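Local coordinates for dihydrodipicolinate synthase (Bacillus clausii KSM-K16, PDB 3E96), which probably catalyses the condensation of pyruvate with aspartate semialdehyde to 4-hydroxy-tetrahydrodipicolinate, through a Schiff base formed in a TIM barrel, at residues D244-P247 against F248-R252; K290-V293 against T294-L297; Y60-S63 against L64-K68; I88-A91 against T92-I96. One frame throughout, in Å; residues are numbered along the deposited sequence.

Interaction 1: D244-P247 against F248-R252; sequences DIVP and FEDLR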
ATOM      1  N   ASP B 244       2.871 -14.711 -28.149  1.00 18.62           N
ATOM      2  CA  ASP B 244       1.996 -15.769 -27.649  1.00 19.95           C
ATOM      3  C   ASP B 244       1.504 -15.497 -26.225  1.00 19.61           C
ATOM      4  O   ASP B 244       0.363 -15.806 -25.888  1.00 18.53           O
ATOM      5  CB  ASP B 244       2.755 -17.105 -27.683  1.00 21.88           C
ATOM      6  CG  ASP B 244       1.877 -18.295 -27.347  1.00 25.04           C
ATOM      7  OD1 ASP B 244       0.891 -18.534 -28.074  1.00 24.42           O
ATOM      8  OD2 ASP B 244       2.177 -19.001 -26.359  1.00 26.78           O
ATOM      9  N   ILE B 245       2.364 -14.906 -25.399  1.00 18.67           N
ATOM     10  CA  ILE B 245       2.026 -14.636 -24.001  1.00 18.96           C
ATOM     11  C   ILE B 245       1.429 -13.259 -23.686  1.00 19.40           C
ATOM     12  O   ILE B 245       0.672 -13.120 -22.726  1.00 17.92           O
ATOM     13  CB  ILE B 245       3.273 -14.848 -23.104  1.00 19.28           C
ATOM     14  CG1 ILE B 245       3.771 -16.290 -23.244  1.00 21.21           C
ATOM     15  CG2 ILE B 245       2.938 -14.561 -21.648  1.00 21.57           C
ATOM     16  CD1 ILE B 245       5.122 -16.542 -22.589  1.00 22.21           C
ATOM     17  N   VAL B 246       1.753 -12.250 -24.489  1.00 18.84           N
ATOM     18  CA  VAL B 246       1.265 -10.893 -24.232  1.00 19.87           C
ATOM     19  C   VAL B 246      -0.231 -10.720 -23.937  1.00 18.96           C
ATOM     20  O   VAL B 246      -0.599 -10.033 -22.982  1.00 19.50           O
ATOM     21  CB  VAL B 246       1.651  -9.931 -25.381  1.00 20.65           C
ATOM     22  CG1 VAL B 246       1.009  -8.563 -25.153  1.00 24.36           C
ATOM     23  CG2 VAL B 246       3.160  -9.779 -25.432  1.00 22.70           C
ATOM     24  N   PRO B 247      -1.111 -11.328 -24.746  1.00 17.96           N
ATOM     25  CA  PRO B 247      -2.547 -11.177 -24.488  1.00 18.03           C
ATOM     26  C   PRO B 247      -2.952 -11.571 -23.065  1.00 17.55           C
ATOM     27  O   PRO B 247      -3.812 -10.935 -22.455  1.00 15.86           O
ATOM     28  CB  PRO B 247      -3.183 -12.074 -25.550  1.00 19.77           C
ATOM     29  CG  PRO B 247      -2.209 -11.973 -26.690  1.00 19.40           C
ATOM     30  CD  PRO B 247      -0.876 -12.096 -25.983  1.00 18.98           C
ATOM     31  N   PHE B 248      -2.324 -12.618 -22.541  1.00 16.67           N
ATOM     32  CA  PHE B 248      -2.614 -13.085 -21.194  1.00 16.18           C
ATOM     33  C   PHE B 248      -2.179 -12.034 -20.178  1.00 16.09           C
ATOM     34  O   PHE B 248      -2.911 -11.725 -19.233  1.00 14.74           O
ATOM     35  CB  PHE B 248      -1.878 -14.398 -20.918  1.00 17.32           C
ATOM     36  CG  PHE B 248      -2.200 -15.009 -19.577  1.00 18.28           C
ATOM     37  CD1 PHE B 248      -3.461 -15.540 -19.325  1.00 20.12           C
ATOM     38  CD2 PHE B 248      -1.240 -15.055 -18.572  1.00 20.02           C
ATOM     39  CE1 PHE B 248      -3.764 -16.115 -18.087  1.00 19.19           C
ATOM     40  CE2 PHE B 248      -1.528 -15.627 -17.330  1.00 21.05           C
ATOM     41  CZ  PHE B 248      -2.793 -16.157 -17.089  1.00 20.42           C
ATOM     42  N   GLU B 249      -0.982 -11.488 -20.374  1.00 14.79           N
ATOM     43  CA  GLU B 249      -0.469 -10.473 -19.464  1.00 14.84           C
ATOM     44  C   GLU B 249      -1.302  -9.195 -19.530  1.00 15.92           C
ATOM     45  O   GLU B 249      -1.513  -8.536 -18.509  1.00 13.69           O
ATOM     46  CB  GLU B 249       1.005 -10.183 -19.771  1.00 15.52           C
ATOM     47  CG  GLU B 249       1.926 -11.347 -19.404  1.00 14.41           C
ATOM     48  CD  GLU B 249       1.904 -11.655 -17.911  1.00 18.99           C
ATOM     49  OE1 GLU B 249       2.377 -10.810 -17.123  1.00 17.98           O
ATOM     50  OE2 GLU B 249       1.404 -12.732 -17.518  1.00 17.88           O
ATOM     51  N   ASP B 250      -1.791  -8.848 -20.719  1.00 15.11           N
ATOM     52  CA  ASP B 250      -2.617  -7.652 -20.845  1.00 17.17           C
ATOM     53  C   ASP B 250      -3.958  -7.845 -20.148  1.00 16.67           C
ATOM     54  O   ASP B 250      -4.500  -6.906 -19.564  1.00 14.38           O
ATOM     55  CB  ASP B 250      -2.840  -7.285 -22.315  1.00 19.08           C
ATOM     56  CG  ASP B 250      -1.599  -6.709 -22.959  1.00 20.39           C
ATOM     57  OD1 ASP B 250      -0.755  -6.145 -22.229  1.00 22.11           O
ATOM     58  OD2 ASP B 250      -1.472  -6.804 -24.198  1.00 22.97           O
ATOM     59  N   LEU B 251      -4.490  -9.063 -20.197  1.00 14.55           N
ATOM     60  CA  LEU B 251      -5.761  -9.344 -19.544  1.00 14.34           C
ATOM     61  C   LEU B 251      -5.588  -9.244 -18.027  1.00 14.54           C
ATOM     62  O   LEU B 251      -6.470  -8.751 -17.322  1.00 11.77           O
ATOM     63  CB  LEU B 251      -6.261 -10.734 -19.931  1.00 17.06           C
ATOM     64  CG  LEU B 251      -7.653 -11.127 -19.428  1.00 20.58           C
ATOM     65  CD1 LEU B 251      -8.667 -10.039 -19.757  1.00 21.43           C
ATOM     66  CD2 LEU B 251      -8.055 -12.449 -20.075  1.00 21.44           C
ATOM     67  N   ARG B 252      -4.445  -9.715 -17.531  1.00 12.53           N
ATOM     68  CA  ARG B 252      -4.135  -9.645 -16.105  1.00 13.68           C
ATOM     69  C   ARG B 252      -3.975  -8.181 -15.689  1.00 13.04           C
ATOM     70  O   ARG B 252      -4.280  -7.803 -14.558  1.00 12.56           O
ATOM     71  CB  ARG B 252      -2.819 -10.371 -15.803  1.00 15.01           C
ATOM     72  CG  ARG B 252      -2.863 -11.886 -15.927  1.00 16.91           C
ATOM     73  CD  ARG B 252      -1.491 -12.471 -15.624  1.00 17.10           C
ATOM     74  NE  ARG B 252      -1.064 -12.176 -14.258  1.00 16.39           N
ATOM     75  CZ  ARG B 252       0.183 -12.315 -13.816  1.00 17.83           C
ATOM     76  NH1 ARG B 252       1.136 -12.739 -14.636  1.00 17.72           N
ATOM     77  NH2 ARG B 252       0.477 -12.043 -12.550  1.00 14.58           N
TER
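Val246 lays its CG1 methyl against the carboxylate of Asp250, one turn on in helix 235-252, which comes after the eight TIM-barrel strands and helix 220-231; CG1 lies 3.2 Å from Asp250 OD2. With CG1 of Val246 anti to the backbone N (chi1 174°), this methyl is the branch that meets Asp250, and the side chains meet at a slant. The other oxygen, Asp250 OD1, makes a salt bridge with Lys198, which ties the helix to the loop beyond strand 190-193. Beneath this pair Asp250 N bonds to Val246 O at 2.8 Å. Pro247 has no N-H to give to the preceding turn, and the helix kinks there, yet its carbonyl still receives Leu251 N at 3.0 Å. Before the proline, Ile245 O takes two weak bonds, from Phe248 N and Glu249 N. Ile245 and Glu249 run alongside each other, CG2 of Ile245 4.0 Å from CG of Glu249. Glu249 is bent at chi2 (-62°), and its carboxylate swings toward Arg252, whose CG lies above one face of the Phe248 ring, toward its rim. The salt bridge from Arg252 NH1 enters the syn lone pair of Glu249 OE2 at 2.9 Å, with that oxygen 16° out of the guanidinium plane.

Interaction 2: K290-V293 against T294-L297; sequences KQLV and TELL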
ATOM      1  N   LYS B 290     -14.534 -13.355 -18.041  1.00 19.27           N
ATOM      2  CA  LYS B 290     -14.491 -14.818 -18.000  1.00 21.11           C
ATOM      3  C   LYS B 290     -14.435 -15.328 -19.444  1.00 21.00           C
ATOM      4  O   LYS B 290     -13.738 -16.296 -19.749  1.00 19.75           O
ATOM      5  CB  LYS B 290     -15.735 -15.376 -17.299  1.00 20.32           C
ATOM      6  CG  LYS B 290     -15.661 -15.373 -15.780  1.00 22.72           C
ATOM      7  CD  LYS B 290     -17.009 -15.736 -15.171  1.00 24.31           C
ATOM      8  CE  LYS B 290     -16.876 -16.181 -13.719  1.00 25.76           C
ATOM      9  NZ  LYS B 290     -16.114 -15.215 -12.879  1.00 26.20           N
ATOM     10  N   GLN B 291     -15.165 -14.657 -20.330  1.00 21.66           N
ATOM     11  CA  GLN B 291     -15.192 -15.030 -21.741  1.00 23.01           C
ATOM     12  C   GLN B 291     -13.834 -14.755 -22.383  1.00 22.89           C
ATOM     13  O   GLN B 291     -13.361 -15.532 -23.214  1.00 21.65           O
ATOM     14  CB  GLN B 291     -16.280 -14.241 -22.476  1.00 26.05           C
ATOM     15  CG  GLN B 291     -16.483 -14.654 -23.929  1.00 30.50           C
ATOM     16  CD  GLN B 291     -17.145 -16.015 -24.063  1.00 34.25           C
ATOM     17  OE1 GLN B 291     -16.625 -17.025 -23.587  1.00 36.49           O
ATOM     18  NE2 GLN B 291     -18.303 -16.046 -24.713  1.00 36.74           N
ATOM     19  N   LEU B 292     -13.202 -13.651 -21.997  1.00 21.47           N
ATOM     20  CA  LEU B 292     -11.895 -13.315 -22.548  1.00 19.91           C
ATOM     21  C   LEU B 292     -10.846 -14.340 -22.112  1.00 19.15           C
ATOM     22  O   LEU B 292      -9.937 -14.660 -22.874  1.00 19.65           O
ATOM     23  CB  LEU B 292     -11.469 -11.908 -22.109  1.00 21.61           C
ATOM     24  CG  LEU B 292     -12.310 -10.745 -22.641  1.00 23.01           C
ATOM     25  CD1 LEU B 292     -11.840  -9.437 -22.014  1.00 20.85           C
ATOM     26  CD2 LEU B 292     -12.194 -10.687 -24.160  1.00 24.22           C
ATOM     27  N   VAL B 293     -10.967 -14.849 -20.887  1.00 18.88           N
ATOM     28  CA  VAL B 293     -10.018 -15.851 -20.395  1.00 18.96           C
ATOM     29  C   VAL B 293     -10.239 -17.145 -21.182  1.00 19.84           C
ATOM     30  O   VAL B 293      -9.289 -17.834 -21.563  1.00 18.13           O
ATOM     31  CB  VAL B 293     -10.218 -16.142 -18.886  1.00 19.29           C
ATOM     32  CG1 VAL B 293      -9.357 -17.342 -18.461  1.00 19.02           C
ATOM     33  CG2 VAL B 293      -9.832 -14.917 -18.063  1.00 19.27           C
ATOM     34  N   THR B 294     -11.505 -17.465 -21.418  1.00 19.41           N
ATOM     35  CA  THR B 294     -11.864 -18.662 -22.167  1.00 20.96           C
ATOM     36  C   THR B 294     -11.291 -18.593 -23.578  1.00 21.17           C
ATOM     37  O   THR B 294     -10.628 -19.526 -24.035  1.00 22.01           O
ATOM     38  CB  THR B 294     -13.399 -18.815 -22.248  1.00 20.17           C
ATOM     39  OG1 THR B 294     -13.920 -19.027 -20.932  1.00 22.66           O
ATOM     40  CG2 THR B 294     -13.784 -19.992 -23.146  1.00 23.43           C
ATOM     41  N   GLU B 295     -11.530 -17.477 -24.261  1.00 21.68           N
ATOM     42  CA  GLU B 295     -11.041 -17.306 -25.624  1.00 23.60           C
ATOM     43  C   GLU B 295      -9.518 -17.349 -25.683  1.00 23.69           C
ATOM     44  O   GLU B 295      -8.942 -17.789 -26.676  1.00 23.60           O
ATOM     45  CB  GLU B 295     -11.544 -15.982 -26.208  1.00 26.04           C
ATOM     46  CG  GLU B 295     -13.044 -15.782 -26.046  1.00 29.32           C
ATOM     47  CD  GLU B 295     -13.551 -14.518 -26.717  1.00 31.97           C
ATOM     48  OE1 GLU B 295     -12.828 -13.498 -26.702  1.00 33.62           O
ATOM     49  OE2 GLU B 295     -14.681 -14.544 -27.249  1.00 32.55           O
ATOM     50  N   LEU B 296      -8.867 -16.895 -24.618  1.00 22.87           N
ATOM     51  CA  LEU B 296      -7.409 -16.893 -24.576  1.00 23.35           C
ATOM     52  C   LEU B 296      -6.880 -18.322 -24.432  1.00 22.33           C
ATOM     53  O   LEU B 296      -5.928 -18.719 -25.111  1.00 22.21           O
ATOM     54  CB  LEU B 296      -6.924 -16.031 -23.408  1.00 25.56           C
ATOM     55  CG  LEU B 296      -5.490 -15.509 -23.455  1.00 29.65           C
ATOM     56  CD1 LEU B 296      -5.314 -14.594 -24.656  1.00 32.15           C
ATOM     57  CD2 LEU B 296      -5.193 -14.741 -22.179  1.00 32.23           C
ATOM     58  N   LEU B 297      -7.499 -19.090 -23.543  1.00 20.62           N
ATOM     59  CA  LEU B 297      -7.089 -20.473 -23.324  1.00 20.92           C
ATOM     60  C   LEU B 297      -7.392 -21.291 -24.572  1.00 21.48           C
ATOM     61  O   LEU B 297      -6.664 -22.225 -24.911  1.00 21.61           O
ATOM     62  CB  LEU B 297      -7.820 -21.062 -22.114  1.00 20.58           C
ATOM     63  CG  LEU B 297      -7.439 -20.459 -20.759  1.00 20.24           C
ATOM     64  CD1 LEU B 297      -8.240 -21.128 -19.657  1.00 19.14           C
ATOM     65  CD2 LEU B 297      -5.944 -20.629 -20.517  1.00 20.67           C
TER
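Val293 and Leu297 lie side by side in helix 287-299 and point the same way, with CG1 of Val293 4.1 Å from CD1 of Leu297. Beneath them Leu297 N bonds to Val293 O at 2.9 Å. Thr294 holds its hydroxyl beside the backbone N (chi1 -65°), and from there OG1 donates to Lys290 O at 3.0 Å. The same carbonyl receives Thr294 N, also at 3.0 Å, and the two donors approach from opposite faces of its plane, so one residue grips one oxygen twice. Bent at chi2 (71°), Gln291 turns its OE1 toward CB of Thr294, 3.9 Å away. Gln291 also slants across Glu295, and CD2 of Leu292 approaches the same carboxylate, but the placing of the Glu295 side chain is less certain, since its CG sits implausibly close to Gln291 O; the near-parallel setting of amide and carboxylate planes is equally doubtful. The apolar side faces helix 262-270, where Val293 meets Ala267 and Met270; Leu292 and Leu296 face helix 235-252, so helix 287-299 packs against two other helices of the C-terminal region, away from the barrel strands.

Interaction 3: Y60-S63 against L64-K68; sequences YALS and LEEAK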
ATOM      1  N   TYR B  60      -0.422  -8.918   0.745  1.00 10.30           N
ATOM      2  CA  TYR B  60      -1.142  -7.956   1.570  1.00 10.19           C
ATOM      3  C   TYR B  60      -2.520  -8.398   2.046  1.00 11.90           C
ATOM      4  O   TYR B  60      -3.121  -7.749   2.903  1.00 11.68           O
ATOM      5  CB  TYR B  60      -1.220  -6.616   0.842  1.00 11.17           C
ATOM      6  CG  TYR B  60       0.144  -5.973   0.723  1.00  9.51           C
ATOM      7  CD1 TYR B  60       0.851  -5.595   1.862  1.00 11.10           C
ATOM      8  CD2 TYR B  60       0.744  -5.779  -0.520  1.00 11.66           C
ATOM      9  CE1 TYR B  60       2.123  -5.040   1.772  1.00 10.48           C
ATOM     10  CE2 TYR B  60       2.021  -5.222  -0.624  1.00 12.61           C
ATOM     11  CZ  TYR B  60       2.701  -4.855   0.531  1.00 12.63           C
ATOM     12  OH  TYR B  60       3.954  -4.293   0.443  1.00 12.25           O
ATOM     13  N   ALA B  61      -3.015  -9.506   1.500  1.00 11.31           N
ATOM     14  CA  ALA B  61      -4.317 -10.034   1.913  1.00 10.91           C
ATOM     15  C   ALA B  61      -4.116 -11.094   3.001  1.00 11.92           C
ATOM     16  O   ALA B  61      -5.078 -11.674   3.513  1.00 10.97           O
ATOM     17  CB  ALA B  61      -5.040 -10.642   0.715  1.00  9.86           C
ATOM     18  N   LEU B  62      -2.858 -11.343   3.355  1.00 12.23           N
ATOM     19  CA  LEU B  62      -2.534 -12.329   4.386  1.00 12.37           C
ATOM     20  C   LEU B  62      -2.242 -11.659   5.722  1.00 12.44           C
ATOM     21  O   LEU B  62      -1.728 -10.544   5.768  1.00 11.81           O
ATOM     22  CB  LEU B  62      -1.290 -13.134   3.986  1.00 11.95           C
ATOM     23  CG  LEU B  62      -1.234 -13.835   2.625  1.00 11.96           C
ATOM     24  CD1 LEU B  62       0.161 -14.428   2.433  1.00 13.42           C
ATOM     25  CD2 LEU B  62      -2.297 -14.919   2.546  1.00 12.74           C
ATOM     26  N   SER B  63      -2.575 -12.337   6.814  1.00 13.63           N
ATOM     27  CA  SER B  63      -2.265 -11.794   8.129  1.00 13.63           C
ATOM     28  C   SER B  63      -0.764 -12.052   8.270  1.00 13.75           C
ATOM     29  O   SER B  63      -0.189 -12.806   7.479  1.00 12.49           O
ATOM     30  CB  SER B  63      -3.018 -12.552   9.219  1.00 12.98           C
ATOM     31  OG  SER B  63      -2.574 -13.894   9.281  1.00 13.85           O
ATOM     32  N   LEU B  64      -0.126 -11.431   9.255  1.00 13.86           N
ATOM     33  CA  LEU B  64       1.306 -11.639   9.451  1.00 14.91           C
ATOM     34  C   LEU B  64       1.604 -13.108   9.717  1.00 15.62           C
ATOM     35  O   LEU B  64       2.607 -13.643   9.247  1.00 15.37           O
ATOM     36  CB  LEU B  64       1.819 -10.797  10.624  1.00 15.84           C
ATOM     37  CG  LEU B  64       1.873  -9.281  10.435  1.00 20.13           C
ATOM     38  CD1 LEU B  64       2.487  -8.637  11.682  1.00 22.02           C
ATOM     39  CD2 LEU B  64       2.709  -8.945   9.196  1.00 19.98           C
ATOM     40  N   GLU B  65       0.729 -13.760  10.476  1.00 14.78           N
ATOM     41  CA  GLU B  65       0.918 -15.169  10.796  1.00 15.02           C
ATOM     42  C   GLU B  65       0.753 -16.049   9.554  1.00 14.19           C
ATOM     43  O   GLU B  65       1.472 -17.032   9.387  1.00 14.26           O
ATOM     44  CB  GLU B  65      -0.071 -15.591  11.894  1.00 16.75           C
ATOM     45  CG  GLU B  65       0.046 -17.046  12.344  1.00 22.16           C
ATOM     46  CD  GLU B  65       1.459 -17.431  12.757  1.00 24.57           C
ATOM     47  OE1 GLU B  65       2.136 -16.620  13.426  1.00 22.81           O
ATOM     48  OE2 GLU B  65       1.886 -18.557  12.418  1.00 28.01           O
ATOM     49  N   GLU B  66      -0.194 -15.704   8.685  1.00 12.62           N
ATOM     50  CA  GLU B  66      -0.394 -16.481   7.469  1.00 13.17           C
ATOM     51  C   GLU B  66       0.808 -16.320   6.542  1.00 13.44           C
ATOM     52  O   GLU B  66       1.195 -17.261   5.845  1.00 12.62           O
ATOM     53  CB  GLU B  66      -1.660 -16.036   6.737  1.00 13.27           C
ATOM     54  CG  GLU B  66      -2.951 -16.458   7.400  1.00 13.00           C
ATOM     55  CD  GLU B  66      -4.162 -15.990   6.618  1.00 15.17           C
ATOM     56  OE1 GLU B  66      -4.198 -14.801   6.240  1.00 14.10           O
ATOM     57  OE2 GLU B  66      -5.077 -16.804   6.383  1.00 15.56           O
ATOM     58  N   ALA B  67       1.393 -15.124   6.531  1.00 13.24           N
ATOM     59  CA  ALA B  67       2.560 -14.864   5.691  1.00 13.72           C
ATOM     60  C   ALA B  67       3.724 -15.733   6.167  1.00 14.96           C
ATOM     61  O   ALA B  67       4.414 -16.355   5.361  1.00 13.51           O
ATOM     62  CB  ALA B  67       2.945 -13.391   5.760  1.00 13.92           C
ATOM     63  N   LYS B  68       3.939 -15.769   7.479  1.00 14.83           N
ATOM     64  CA  LYS B  68       5.022 -16.570   8.040  1.00 14.62           C
ATOM     65  C   LYS B  68       4.808 -18.045   7.728  1.00 14.94           C
ATOM     66  O   LYS B  68       5.737 -18.741   7.316  1.00 16.21           O
ATOM     67  CB  LYS B  68       5.103 -16.380   9.557  1.00 15.95           C
ATOM     68  CG  LYS B  68       5.525 -14.993   9.994  1.00 15.96           C
ATOM     69  CD  LYS B  68       5.459 -14.860  11.511  1.00 18.05           C
ATOM     70  CE  LYS B  68       5.892 -13.470  11.961  1.00 19.74           C
ATOM     71  NZ  LYS B  68       5.716 -13.278  13.436  1.00 21.66           N
TER
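A capping box opens helix 64-78, the helix that follows the second strand of the barrel, with Ser63 as N-cap and Glu66 as its partner three residues on. Ser63 OG accepts from Glu66 N at 3.0 Å, and in return Glu66 OE1 accepts from Ser63 N at 3.0 Å, the latter bond nearly straight with an N-H...O angle of 167°. The hydroxyl reaches its donor because OG stands between the backbone N and the carbonyl carbon (chi1 65°). Glu66 starts beside its own N and then runs extended, which carries the carboxylate back to the backbone N of Ser63; OE1 uses its anti lone pair there. The second oxygen, OE2, makes a salt bridge with Arg279, so the carboxylate is held from two directions, and that arginine also bonds to Ala61 O. The nearby positive charge would be expected to favour the ionised carboxylate. Before the cap, Leu62 slants across Glu66, their CB atoms 4.0 Å apart, and its CD1 lies 4.1 Å from CA of Ala67. The first main-chain bond of the helix joins Ala67 N to Ser63 O at 3.0 Å. Leu62 leans on Phe23 of a loop, while Leu64 packs on Thr94 and on Leu64 of the second subunit, so the start of helix 64-78 touches both helix 92-105 and the neighbouring chain.

Interaction 4: I88-A91 against T92-I96; sequences IGYA and TSTAI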
ATOM      1  N   ILE B  88       8.762  -9.898   2.193  1.00 11.94           N
ATOM      2  CA  ILE B  88       8.542  -9.256   3.487  1.00 13.11           C
ATOM      3  C   ILE B  88       8.204  -7.785   3.246  1.00 13.77           C
ATOM      4  O   ILE B  88       8.430  -7.261   2.149  1.00 14.77           O
ATOM      5  CB  ILE B  88       9.792  -9.363   4.413  1.00 12.93           C
ATOM      6  CG1 ILE B  88      10.983  -8.626   3.800  1.00 13.18           C
ATOM      7  CG2 ILE B  88      10.150 -10.829   4.636  1.00 13.07           C
ATOM      8  CD1 ILE B  88      12.230  -8.639   4.698  1.00 13.98           C
ATOM      9  N   GLY B  89       7.651  -7.119   4.257  1.00 13.99           N
ATOM     10  CA  GLY B  89       7.288  -5.720   4.088  1.00 15.32           C
ATOM     11  C   GLY B  89       6.723  -5.071   5.341  1.00 14.61           C
ATOM     12  O   GLY B  89       6.951  -5.563   6.445  1.00 15.05           O
ATOM     13  N   TYR B  90       5.991  -3.971   5.153  1.00 13.15           N
ATOM     14  CA  TYR B  90       5.367  -3.199   6.234  1.00 13.77           C
ATOM     15  C   TYR B  90       6.377  -2.322   6.978  1.00 14.98           C
ATOM     16  O   TYR B  90       7.435  -2.002   6.440  1.00 16.39           O
ATOM     17  CB  TYR B  90       4.653  -4.134   7.215  1.00 14.02           C
ATOM     18  CG  TYR B  90       3.543  -4.940   6.577  1.00 13.87           C
ATOM     19  CD1 TYR B  90       2.429  -4.309   6.021  1.00 15.94           C
ATOM     20  CD2 TYR B  90       3.601  -6.335   6.537  1.00 15.47           C
ATOM     21  CE1 TYR B  90       1.398  -5.046   5.442  1.00 15.58           C
ATOM     22  CE2 TYR B  90       2.572  -7.083   5.962  1.00 15.62           C
ATOM     23  CZ  TYR B  90       1.475  -6.432   5.419  1.00 15.25           C
ATOM     24  OH  TYR B  90       0.452  -7.168   4.858  1.00 14.94           O
ATOM     25  N   ALA B  91       6.046  -1.920   8.202  1.00 13.51           N
ATOM     26  CA  ALA B  91       6.949  -1.090   8.995  1.00 14.45           C
ATOM     27  C   ALA B  91       8.295  -1.806   9.119  1.00 14.34           C
ATOM     28  O   ALA B  91       8.345  -3.036   9.122  1.00 14.38           O
ATOM     29  CB  ALA B  91       6.349  -0.840  10.380  1.00 13.14           C
ATOM     30  N   THR B  92       9.385  -1.049   9.234  1.00 15.85           N
ATOM     31  CA  THR B  92      10.706  -1.667   9.329  1.00 16.56           C
ATOM     32  C   THR B  92      10.810  -2.773  10.377  1.00 16.67           C
ATOM     33  O   THR B  92      11.349  -3.842  10.093  1.00 16.42           O
ATOM     34  CB  THR B  92      11.820  -0.615   9.585  1.00 19.09           C
ATOM     35  OG1 THR B  92      11.598   0.040  10.837  1.00 23.12           O
ATOM     36  CG2 THR B  92      11.828   0.417   8.480  1.00 17.71           C
ATOM     37  N   SER B  93      10.294  -2.536  11.580  1.00 16.66           N
ATOM     38  CA  SER B  93      10.363  -3.555  12.627  1.00 16.11           C
ATOM     39  C   SER B  93       9.600  -4.808  12.197  1.00 15.62           C
ATOM     40  O   SER B  93      10.037  -5.931  12.448  1.00 15.45           O
ATOM     41  CB  SER B  93       9.777  -3.028  13.939  1.00 17.18           C
ATOM     42  OG  SER B  93       8.391  -2.766  13.812  1.00 18.23           O
ATOM     43  N   THR B  94       8.455  -4.602  11.559  1.00 14.44           N
ATOM     44  CA  THR B  94       7.621  -5.702  11.084  1.00 15.02           C
ATOM     45  C   THR B  94       8.335  -6.480   9.977  1.00 14.73           C
ATOM     46  O   THR B  94       8.324  -7.711   9.961  1.00 15.20           O
ATOM     47  CB  THR B  94       6.285  -5.171  10.538  1.00 14.41           C
ATOM     48  OG1 THR B  94       5.625  -4.419  11.561  1.00 14.40           O
ATOM     49  CG2 THR B  94       5.380  -6.320  10.097  1.00 15.35           C
ATOM     50  N   ALA B  95       8.956  -5.755   9.049  1.00 13.36           N
ATOM     51  CA  ALA B  95       9.673  -6.397   7.952  1.00 13.63           C
ATOM     52  C   ALA B  95      10.804  -7.241   8.529  1.00 14.40           C
ATOM     53  O   ALA B  95      11.055  -8.359   8.077  1.00 13.69           O
ATOM     54  CB  ALA B  95      10.232  -5.342   7.003  1.00 12.45           C
ATOM     55  N   ILE B  96      11.486  -6.700   9.535  1.00 14.79           N
ATOM     56  CA  ILE B  96      12.584  -7.417  10.166  1.00 15.08           C
ATOM     57  C   ILE B  96      12.066  -8.670  10.867  1.00 16.18           C
ATOM     58  O   ILE B  96      12.726  -9.708  10.852  1.00 17.07           O
ATOM     59  CB  ILE B  96      13.331  -6.503  11.167  1.00 15.24           C
ATOM     60  CG1 ILE B  96      14.013  -5.367  10.396  1.00 16.42           C
ATOM     61  CG2 ILE B  96      14.374  -7.309  11.947  1.00 15.19           C
ATOM     62  CD1 ILE B  96      14.563  -4.254  11.274  1.00 18.27           C
TER
HETATM   63  O   HOH W   1       3.715  -2.593  10.364  1.00 22.48           O
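Ala95 N bonds to Ala91 O at 2.8 Å, the C=O...N angle 170°, and so begins helix 92-105 directly behind the turn that leaves strand 83-88. Ala91 stands at the N-cap, and Tyr90, in the turn before it, has a positive phi of 77°. The turn folds back on the first helical residues: Gly89 O comes within 3.3 Å of CB of Ala95. Farther down, CD1 of Ile88 reaches the carbonyl oxygen of Ala95 at 3.6 Å.

Tyr90 and Thr94 make the main side-chain contact. CB of Tyr90 lies 3.7 Å from CG2 of Thr94, and this methyl comes obliquely to the ring, 4.0 Å from CD2. Thr94 presents the methyl here because CG2 is anti to its backbone N, while OG1 sits beside that N and turns the other way. There a water 2.9 Å from Thr94 OG1 also accepts from Ala91 N at 3.2 Å, bridging the end of the loop to the first turn of the helix where the N-cap residue has no polar side chain of its own. Gly89 N, by contrast, is buried with no partner in the model.

The Tyr90 ring extends away from the helix and meets Tyr90 of the second subunit with the planes at about 85°. Gly89 lies about 9 Å from the side chain of Tyr143, the predicted proton donor/acceptor. A loop from the C-terminal end of a barrel strand into the next helix is the usual beta-alpha connection of a TIM barrel.

Interactions 1 and 2 lie on separate helices that pack together, Leu296 against Phe248 and Leu251 against Val293. Interactions 3 and 4 start successive barrel helices, touch through Tyr60 and Leu64 with Tyr90, and both border the second subunit; interaction 4 is the buried one, the other three partly buried. Both pairs stand far apart, the centres of 2 and 4 about 38 Å from each other. Chemistry follows place. Within the helices, main-chain bonds are joined by a salt bridge in 244-252 and a threonine hydroxyl in 290-297, whereas at the helix starts a reciprocal capping box serves 60-68 and a bridging water serves 88-96.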